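Local coordinates for protein D-alanyl-D-alanine carboxypeptidase DacB2 (Mycobacterium tuberculosis H37Rv, PDB 4RYE) that shows D,D-carboxypeptidase activity in vitro and probably trims the terminal D-alanine from peptidoglycan stem pentapeptides, as a serine peptidase of family S11, at residues A[19-32]-A[228-240]. Sequence-based numbering, arbitrary orientation.
Sequences PAQTWIVADLDSGQ and RRLVIAMMYGLVK
With CG swung anti to the backbone N (chi1 -178°), the carboxylate of Asp27 reaches Arg228, whose chain runs extended from CG to NE; Arg229, by contrast, bends at chi3 (-68°) and lays its guanidinium beside Asp29. The second pair is the flatter one: carboxylate and guanidinium are nearly coplanar, and NE and NH2 of Arg229 grip side-on, NH2 lying 2.8 Å from Asp29 OD1 and NE 3.0 Å from Asp29 OD2, each oxygen using its syn lone pair. Leu28 CD2 sits over one face of this guanidinium. Asp27 OD2 is met instead on its anti side and from well out of the carboxylate plane, by Arg228 NE at 2.8 Å, the two planes turned 54° apart. The other oxygen, OD1, accepts from the backbone N of Asp29 and of Ser30, an Asx motif. A water joins Asp27 OD1, Asp29 OD2 and the N of Arg229. Strand 22-27, which ends at Asp27, lies antiparallel to strand 228-235 in the central antiparallel sheet of the fold that DD-peptidases share with serine beta-lactamases. Ala26 and Val231 form a hydrogen-bonded pair, with Val231 N 2.8 Å from Ala26 O. On their face Ile24, Val231 and Ala233 pack against Val159 of helix 155-166. The opposite face carries Val25 and Ile232, side by side, with Val25 CG2 4.0 Å from Ile232 CG2. There too Trp23 CB meets CG of selenomethionine Met234 at 3.8 Å. Near the far end Gln21 and Thr22 both face Met235, a classic beta bulge in which Met235 O receives two weak N-H bonds.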
ATOM      1  N   PRO A  19       1.913 -17.484   4.789  1.00 28.89           N
ATOM      2  CA  PRO A  19       1.698 -16.810   6.075  1.00 29.72           C
ATOM      3  C   PRO A  19       0.464 -15.910   6.117  1.00 26.87           C
ATOM      4  O   PRO A  19      -0.087 -15.717   7.201  1.00 23.01           O
ATOM      5  CB  PRO A  19       2.970 -15.965   6.243  1.00 31.02           C
ATOM      6  CG  PRO A  19       3.509 -15.796   4.851  1.00 29.71           C
ATOM      7  CD  PRO A  19       3.198 -17.101   4.178  1.00 30.04           C
ATOM      8  N   ALA A  20       0.050 -15.354   4.980  1.00 21.85           N
ATOM      9  CA  ALA A  20      -1.091 -14.429   4.963  1.00 26.80           C
ATOM     10  C   ALA A  20      -2.394 -15.153   5.289  1.00 23.85           C
ATOM     11  O   ALA A  20      -2.703 -16.169   4.677  1.00 27.75           O
ATOM     12  CB  ALA A  20      -1.205 -13.725   3.605  1.00 21.04           C
ATOM     13  N   GLN A  21      -3.166 -14.637   6.244  1.00 18.74           N
ATOM     14  CA  GLN A  21      -4.427 -15.295   6.593  1.00 25.04           C
ATOM     15  C   GLN A  21      -5.601 -14.891   5.687  1.00 22.03           C
ATOM     16  O   GLN A  21      -6.556 -15.650   5.554  1.00 20.85           O
ATOM     17  CB  GLN A  21      -4.766 -15.128   8.079  1.00 27.65           C
ATOM     18  CG  GLN A  21      -3.836 -15.924   8.998  1.00 34.59           C
ATOM     19  CD  GLN A  21      -3.834 -17.401   8.670  1.00 47.76           C
ATOM     20  OE1 GLN A  21      -4.781 -18.117   8.994  1.00 54.96           O
ATOM     21  NE2 GLN A  21      -2.776 -17.864   8.007  1.00 45.69           N
ATOM     22  N   THR A  22      -5.540 -13.702   5.084  1.00 18.90           N
ATOM     23  CA  THR A  22      -6.469 -13.361   4.004  1.00 20.25           C
ATOM     24  C   THR A  22      -5.671 -12.815   2.838  1.00 18.24           C
ATOM     25  O   THR A  22      -4.620 -12.228   3.037  1.00 20.99           O
ATOM     26  CB  THR A  22      -7.512 -12.287   4.398  1.00 19.24           C
ATOM     27  OG1 THR A  22      -6.901 -10.993   4.356  1.00 21.55           O
ATOM     28  CG2 THR A  22      -8.110 -12.568   5.799  1.00 15.40           C
ATOM     29  N   TRP A  23      -6.169 -13.010   1.623  1.00 16.18           N
ATOM     30  CA  TRP A  23      -5.479 -12.512   0.438  1.00 14.25           C
ATOM     31  C   TRP A  23      -6.423 -12.572  -0.755  1.00 12.32           C
ATOM     32  O   TRP A  23      -7.491 -13.199  -0.683  1.00 17.64           O
ATOM     33  CB  TRP A  23      -4.178 -13.301   0.164  1.00 15.12           C
ATOM     34  CG  TRP A  23      -4.347 -14.809   0.158  1.00 17.98           C
ATOM     35  CD1 TRP A  23      -4.081 -15.671   1.188  1.00 21.21           C
ATOM     36  CD2 TRP A  23      -4.810 -15.621  -0.929  1.00 19.07           C
ATOM     37  NE1 TRP A  23      -4.360 -16.959   0.812  1.00 21.75           N
ATOM     38  CE2 TRP A  23      -4.814 -16.955  -0.483  1.00 22.19           C
ATOM     39  CE3 TRP A  23      -5.231 -15.344  -2.234  1.00 22.87           C
ATOM     40  CZ2 TRP A  23      -5.220 -18.018  -1.298  1.00 24.14           C
ATOM     41  CZ3 TRP A  23      -5.640 -16.398  -3.043  1.00 21.93           C
ATOM     42  CH2 TRP A  23      -5.633 -17.714  -2.571  1.00 24.76           C
ATOM     43  N   ILE A  24      -6.037 -11.912  -1.839  1.00 15.99           N
ATOM     44  CA  ILE A  24      -6.841 -11.909  -3.064  1.00 17.42           C
ATOM     45  C   ILE A  24      -5.894 -11.734  -4.237  1.00 13.27           C
ATOM     46  O   ILE A  24      -4.833 -11.151  -4.085  1.00 13.55           O
ATOM     47  CB  ILE A  24      -7.913 -10.776  -3.036  1.00 16.96           C
ATOM     48  CG1 ILE A  24      -8.926 -10.930  -4.175  1.00 15.48           C
ATOM     49  CG2 ILE A  24      -7.268  -9.384  -3.059  1.00 10.67           C
ATOM     50  CD1 ILE A  24     -10.124  -9.970  -4.066  1.00 16.75           C
ATOM     51  N   VAL A  25      -6.250 -12.288  -5.390  1.00 14.87           N
ATOM     52  CA  VAL A  25      -5.490 -12.097  -6.624  1.00 15.54           C
ATOM     53  C   VAL A  25      -6.489 -11.629  -7.662  1.00 15.88           C
ATOM     54  O   VAL A  25      -7.498 -12.297  -7.911  1.00 18.43           O
ATOM     55  CB  VAL A  25      -4.844 -13.406  -7.134  1.00 17.66           C
ATOM     56  CG1 VAL A  25      -4.037 -13.135  -8.409  1.00 14.91           C
ATOM     57  CG2 VAL A  25      -3.939 -14.011  -6.068  1.00 23.26           C
ATOM     58  N   ALA A  26      -6.245 -10.459  -8.236  1.00 11.31           N
ATOM     59  CA  ALA A  26      -7.195  -9.879  -9.175  1.00 11.79           C
ATOM     60  C   ALA A  26      -6.454  -9.335 -10.390  1.00 18.32           C
ATOM     61  O   ALA A  26      -5.225  -9.163 -10.357  1.00 14.71           O
ATOM     62  CB  ALA A  26      -8.046  -8.788  -8.498  1.00 12.25           C
ATOM     63  N   ASP A  27      -7.201  -9.088 -11.462  1.00 15.74           N
ATOM     64  CA  ASP A  27      -6.639  -8.550 -12.692  1.00 16.34           C
ATOM     65  C   ASP A  27      -6.791  -7.035 -12.606  1.00 14.62           C
ATOM     66  O   ASP A  27      -7.896  -6.520 -12.430  1.00 19.57           O
ATOM     67  CB  ASP A  27      -7.399  -9.116 -13.894  1.00 17.84           C
ATOM     68  CG  ASP A  27      -6.843  -8.645 -15.243  1.00 26.44           C
ATOM     69  OD1 ASP A  27      -6.678  -7.425 -15.457  1.00 24.62           O
ATOM     70  OD2 ASP A  27      -6.600  -9.511 -16.111  1.00 28.39           O
ATOM     71  N   LEU A  28      -5.671  -6.331 -12.717  1.00 18.08           N
ATOM     72  CA  LEU A  28      -5.614  -4.879 -12.567  1.00 21.34           C
ATOM     73  C   LEU A  28      -6.486  -4.145 -13.594  1.00 26.70           C
ATOM     74  O   LEU A  28      -7.040  -3.076 -13.312  1.00 21.20           O
ATOM     75  CB  LEU A  28      -4.151  -4.434 -12.701  1.00 21.37           C
ATOM     76  CG  LEU A  28      -3.739  -3.017 -12.318  1.00 28.64           C
ATOM     77  CD1 LEU A  28      -3.947  -2.759 -10.824  1.00 27.50           C
ATOM     78  CD2 LEU A  28      -2.293  -2.793 -12.713  1.00 29.42           C
ATOM     79  N   ASP A  29      -6.616  -4.726 -14.783  1.00 29.30           N
ATOM     80  CA  ASP A  29      -7.311  -4.059 -15.880  1.00 24.81           C
ATOM     81  C   ASP A  29      -8.798  -4.422 -15.989  1.00 28.18           C
ATOM     82  O   ASP A  29      -9.645  -3.545 -16.137  1.00 29.82           O
ATOM     83  CB  ASP A  29      -6.575  -4.316 -17.204  1.00 23.30           C
ATOM     84  CG  ASP A  29      -5.177  -3.720 -17.205  1.00 29.78           C
ATOM     85  OD1 ASP A  29      -5.070  -2.477 -17.178  1.00 32.60           O
ATOM     86  OD2 ASP A  29      -4.187  -4.486 -17.216  1.00 28.17           O
ATOM     87  N   SER A  30      -9.117  -5.710 -15.909  1.00 26.92           N
ATOM     88  CA  SER A  30     -10.494  -6.163 -16.091  1.00 26.40           C
ATOM     89  C   SER A  30     -11.296  -6.185 -14.785  1.00 24.64           C
ATOM     90  O   SER A  30     -12.524  -6.136 -14.811  1.00 30.08           O
ATOM     91  CB  SER A  30     -10.512  -7.552 -16.712  1.00 26.90           C
ATOM     92  OG  SER A  30     -10.123  -8.519 -15.752  1.00 26.36           O
ATOM     93  N   GLY A  31     -10.604  -6.251 -13.649  1.00 20.51           N
ATOM     94  CA  GLY A  31     -11.261  -6.349 -12.354  1.00 17.69           C
ATOM     95  C   GLY A  31     -11.750  -7.749 -11.996  1.00 20.70           C
ATOM     96  O   GLY A  31     -12.389  -7.933 -10.949  1.00 21.63           O
ATOM     97  N   GLN A  32     -11.472  -8.734 -12.856  1.00 16.77           N
ATOM     98  CA  GLN A  32     -11.754 -10.139 -12.538  1.00 19.19           C
ATOM     99  C   GLN A  32     -10.990 -10.550 -11.286  1.00 16.47           C
ATOM    100  O   GLN A  32      -9.828 -10.194 -11.124  1.00 15.56           O
ATOM    101  CB  GLN A  32     -11.285 -11.071 -13.657  1.00 27.55           C
ATOM    102  CG  GLN A  32     -11.981 -10.948 -14.995  1.00 35.68           C
ATOM    103  CD  GLN A  32     -11.171 -11.632 -16.096  1.00 46.33           C
ATOM    104  OE1 GLN A  32     -10.284 -11.019 -16.701  1.00 44.87           O
ATOM    105  NE2 GLN A  32     -11.449 -12.916 -16.334  1.00 47.41           N
ATOM    106  N   ARG A 228      -0.622  -9.479 -19.226  1.00 23.28           N
ATOM    107  CA  ARG A 228      -1.646  -9.350 -18.185  1.00 19.66           C
ATOM    108  C   ARG A 228      -1.067  -8.621 -16.972  1.00 17.53           C
ATOM    109  O   ARG A 228       0.114  -8.731 -16.687  1.00 15.11           O
ATOM    110  CB  ARG A 228      -2.155 -10.734 -17.774  1.00 23.26           C
ATOM    111  CG  ARG A 228      -3.309 -10.717 -16.794  1.00 25.59           C
ATOM    112  CD  ARG A 228      -3.907 -12.114 -16.560  1.00 25.51           C
ATOM    113  NE  ARG A 228      -5.299 -11.971 -16.142  1.00 24.37           N
ATOM    114  CZ  ARG A 228      -6.125 -12.973 -15.851  1.00 24.89           C
ATOM    115  NH1 ARG A 228      -5.709 -14.227 -15.892  1.00 24.13           N
ATOM    116  NH2 ARG A 228      -7.375 -12.706 -15.497  1.00 25.11           N
ATOM    117  N   ARG A 229      -1.895  -7.863 -16.265  1.00 16.49           N
ATOM    118  CA  ARG A 229      -1.427  -7.170 -15.077  1.00 14.95           C
ATOM    119  C   ARG A 229      -2.272  -7.594 -13.881  1.00 15.14           C
ATOM    120  O   ARG A 229      -3.503  -7.582 -13.941  1.00 16.09           O
ATOM    121  CB  ARG A 229      -1.470  -5.657 -15.316  1.00 16.83           C
ATOM    122  CG  ARG A 229      -0.756  -5.251 -16.620  1.00 18.78           C
ATOM    123  CD  ARG A 229      -0.438  -3.764 -16.686  1.00 21.86           C
ATOM    124  NE  ARG A 229      -1.642  -2.947 -16.803  1.00 26.76           N
ATOM    125  CZ  ARG A 229      -1.630  -1.618 -16.887  1.00 33.25           C
ATOM    126  NH1 ARG A 229      -0.479  -0.966 -16.862  1.00 28.42           N
ATOM    127  NH2 ARG A 229      -2.763  -0.942 -16.993  1.00 31.49           N
ATOM    128  N   LEU A 230      -1.605  -7.981 -12.801  1.00 14.02           N
ATOM    129  CA  LEU A 230      -2.297  -8.512 -11.637  1.00 12.34           C
ATOM    130  C   LEU A 230      -2.069  -7.627 -10.433  1.00 18.58           C
ATOM    131  O   LEU A 230      -1.054  -6.946 -10.333  1.00 16.68           O
ATOM    132  CB  LEU A 230      -1.816  -9.931 -11.308  1.00 11.93           C
ATOM    133  CG  LEU A 230      -2.057 -11.039 -12.350  1.00 15.47           C
ATOM    134  CD1 LEU A 230      -1.510 -12.380 -11.858  1.00 21.25           C
ATOM    135  CD2 LEU A 230      -3.544 -11.170 -12.710  1.00 14.05           C
ATOM    136  N   VAL A 231      -3.014  -7.669  -9.506  1.00 13.98           N
ATOM    137  CA  VAL A 231      -2.870  -6.950  -8.263  1.00 12.60           C
ATOM    138  C   VAL A 231      -3.234  -7.913  -7.136  1.00 15.80           C
ATOM    139  O   VAL A 231      -4.193  -8.685  -7.250  1.00 17.42           O
ATOM    140  CB  VAL A 231      -3.728  -5.665  -8.257  1.00 11.35           C
ATOM    141  CG1 VAL A 231      -5.196  -5.982  -8.512  1.00 14.85           C
ATOM    142  CG2 VAL A 231      -3.562  -4.897  -6.950  1.00 13.94           C
ATOM    143  N   ILE A 232      -2.444  -7.910  -6.072  1.00 11.18           N
ATOM    144  CA  ILE A 232      -2.727  -8.808  -4.958  1.00 13.27           C
ATOM    145  C   ILE A 232      -2.698  -8.027  -3.670  1.00 16.87           C
ATOM    146  O   ILE A 232      -2.119  -6.941  -3.602  1.00 14.56           O
ATOM    147  CB  ILE A 232      -1.700  -9.953  -4.846  1.00 14.83           C
ATOM    148  CG1 ILE A 232      -0.323  -9.398  -4.481  1.00 18.57           C
ATOM    149  CG2 ILE A 232      -1.655 -10.774  -6.129  1.00 17.37           C
ATOM    150  CD1 ILE A 232       0.726 -10.477  -4.179  1.00 23.30           C
ATOM    151  N   ALA A 233      -3.345  -8.581  -2.653  1.00 12.86           N
ATOM    152  CA  ALA A 233      -3.224  -8.058  -1.298  1.00 15.27           C
ATOM    153  C   ALA A 233      -3.178  -9.231  -0.342  1.00 15.00           C
ATOM    154  O   ALA A 233      -3.745 -10.289  -0.617  1.00 16.31           O
ATOM    155  CB  ALA A 233      -4.376  -7.117  -0.962  1.00 12.26           C
HETATM  156  N   MSE A 234      -2.474  -9.051   0.764  1.00 13.25           N
HETATM  157  CA  MSE A 234      -2.300 -10.096   1.752  1.00 15.46           C
HETATM  158  C   MSE A 234      -2.392  -9.425   3.114  1.00 17.51           C
HETATM  159  O   MSE A 234      -1.789  -8.377   3.322  1.00 14.74           O
HETATM  160  CB  MSE A 234      -0.928 -10.746   1.570  1.00 16.88           C
HETATM  161  CG  MSE A 234      -0.792 -11.519   0.273  1.00 21.40           C
HETATM  162 SE   MSE A 234       1.073 -11.715  -0.304  0.79 29.42          SE
HETATM  163  CE  MSE A 234       1.839 -12.398   1.351  1.00 29.59           C
HETATM  164  N   MSE A 235      -3.168  -9.994   4.029  1.00 16.81           N
HETATM  165  CA  MSE A 235      -3.338  -9.371   5.336  1.00 16.13           C
HETATM  166  C   MSE A 235      -3.158 -10.348   6.482  1.00 18.36           C
HETATM  167  O   MSE A 235      -3.279 -11.570   6.310  1.00 21.50           O
HETATM  168  CB  MSE A 235      -4.727  -8.730   5.469  1.00 18.93           C
HETATM  169  CG  MSE A 235      -5.162  -7.830   4.333  1.00 15.08           C
HETATM  170 SE   MSE A 235      -6.782  -6.848   4.870  0.76 22.70          SE
HETATM  171  CE  MSE A 235      -5.946  -5.458   5.976  1.00 17.06           C
ATOM    172  N   TYR A 236      -2.882  -9.787   7.657  1.00 22.55           N
ATOM    173  CA  TYR A 236      -2.939 -10.517   8.916  1.00 24.15           C
ATOM    174  C   TYR A 236      -2.066 -11.770   8.945  1.00 27.44           C
ATOM    175  O   TYR A 236      -2.527 -12.852   9.320  1.00 24.53           O
ATOM    176  CB  TYR A 236      -4.390 -10.874   9.244  1.00 22.63           C
ATOM    177  CG  TYR A 236      -4.624 -11.064  10.713  1.00 23.35           C
ATOM    178  CD1 TYR A 236      -4.420 -10.019  11.599  1.00 24.18           C
ATOM    179  CD2 TYR A 236      -5.045 -12.282  11.216  1.00 27.48           C
ATOM    180  CE1 TYR A 236      -4.632 -10.183  12.957  1.00 29.79           C
ATOM    181  CE2 TYR A 236      -5.261 -12.460  12.567  1.00 33.47           C
ATOM    182  CZ  TYR A 236      -5.051 -11.406  13.435  1.00 36.57           C
ATOM    183  OH  TYR A 236      -5.261 -11.570  14.787  1.00 37.31           O
ATOM    184  N   GLY A 237      -0.801 -11.623   8.569  1.00 24.74           N
ATOM    185  CA  GLY A 237       0.078 -12.772   8.477  1.00 22.20           C
ATOM    186  C   GLY A 237       1.327 -12.663   9.315  1.00 26.14           C
ATOM    187  O   GLY A 237       1.797 -11.561   9.605  1.00 27.32           O
ATOM    188  N   LEU A 238       1.857 -13.815   9.720  1.00 26.57           N
ATOM    189  CA  LEU A 238       3.127 -13.867  10.419  1.00 34.46           C
ATOM    190  C   LEU A 238       3.996 -14.957   9.804  1.00 33.18           C
ATOM    191  O   LEU A 238       3.534 -16.079   9.585  1.00 36.90           O
ATOM    192  CB  LEU A 238       2.914 -14.134  11.911  1.00 40.63           C
ATOM    193  CG  LEU A 238       2.244 -13.010  12.702  1.00 43.50           C
ATOM    194  CD1 LEU A 238       1.992 -13.431  14.140  1.00 45.50           C
ATOM    195  CD2 LEU A 238       3.075 -11.736  12.648  1.00 43.92           C
ATOM    196  N   VAL A 239       5.253 -14.621   9.527  1.00 34.98           N
ATOM    197  CA  VAL A 239       6.192 -15.577   8.949  1.00 37.36           C
ATOM    198  C   VAL A 239       6.766 -16.512  10.012  1.00 42.78           C
ATOM    199  O   VAL A 239       7.269 -16.065  11.043  1.00 47.46           O
ATOM    200  CB  VAL A 239       7.346 -14.868   8.216  1.00 38.35           C
ATOM    201  CG1 VAL A 239       8.316 -15.893   7.631  1.00 41.90           C
ATOM    202  CG2 VAL A 239       6.802 -13.971   7.129  1.00 32.57           C
ATOM    203  N   LYS A 240       6.680 -17.812   9.761  1.00 47.10           N
ATOM    204  CA  LYS A 240       7.254 -18.801  10.669  1.00 48.18           C
ATOM    205  C   LYS A 240       8.667 -19.169  10.221  1.00 47.24           C
ATOM    206  O   LYS A 240       8.977 -19.106   9.027  1.00 43.71           O
ATOM    207  CB  LYS A 240       6.359 -20.041  10.718  1.00 50.29           C
ATOM    208  CG  LYS A 240       4.911 -19.705  11.055  1.00 54.28           C
ATOM    209  CD  LYS A 240       3.962 -20.849  10.734  1.00 60.39           C
ATOM    210  CE  LYS A 240       2.501 -20.388  10.773  1.00 64.35           C
ATOM    211  NZ  LYS A 240       2.133 -19.474   9.632  1.00 62.78           N
TER
HETATM  212  O   HOH W   1      -4.522  -7.174 -17.233  1.00 20.11           O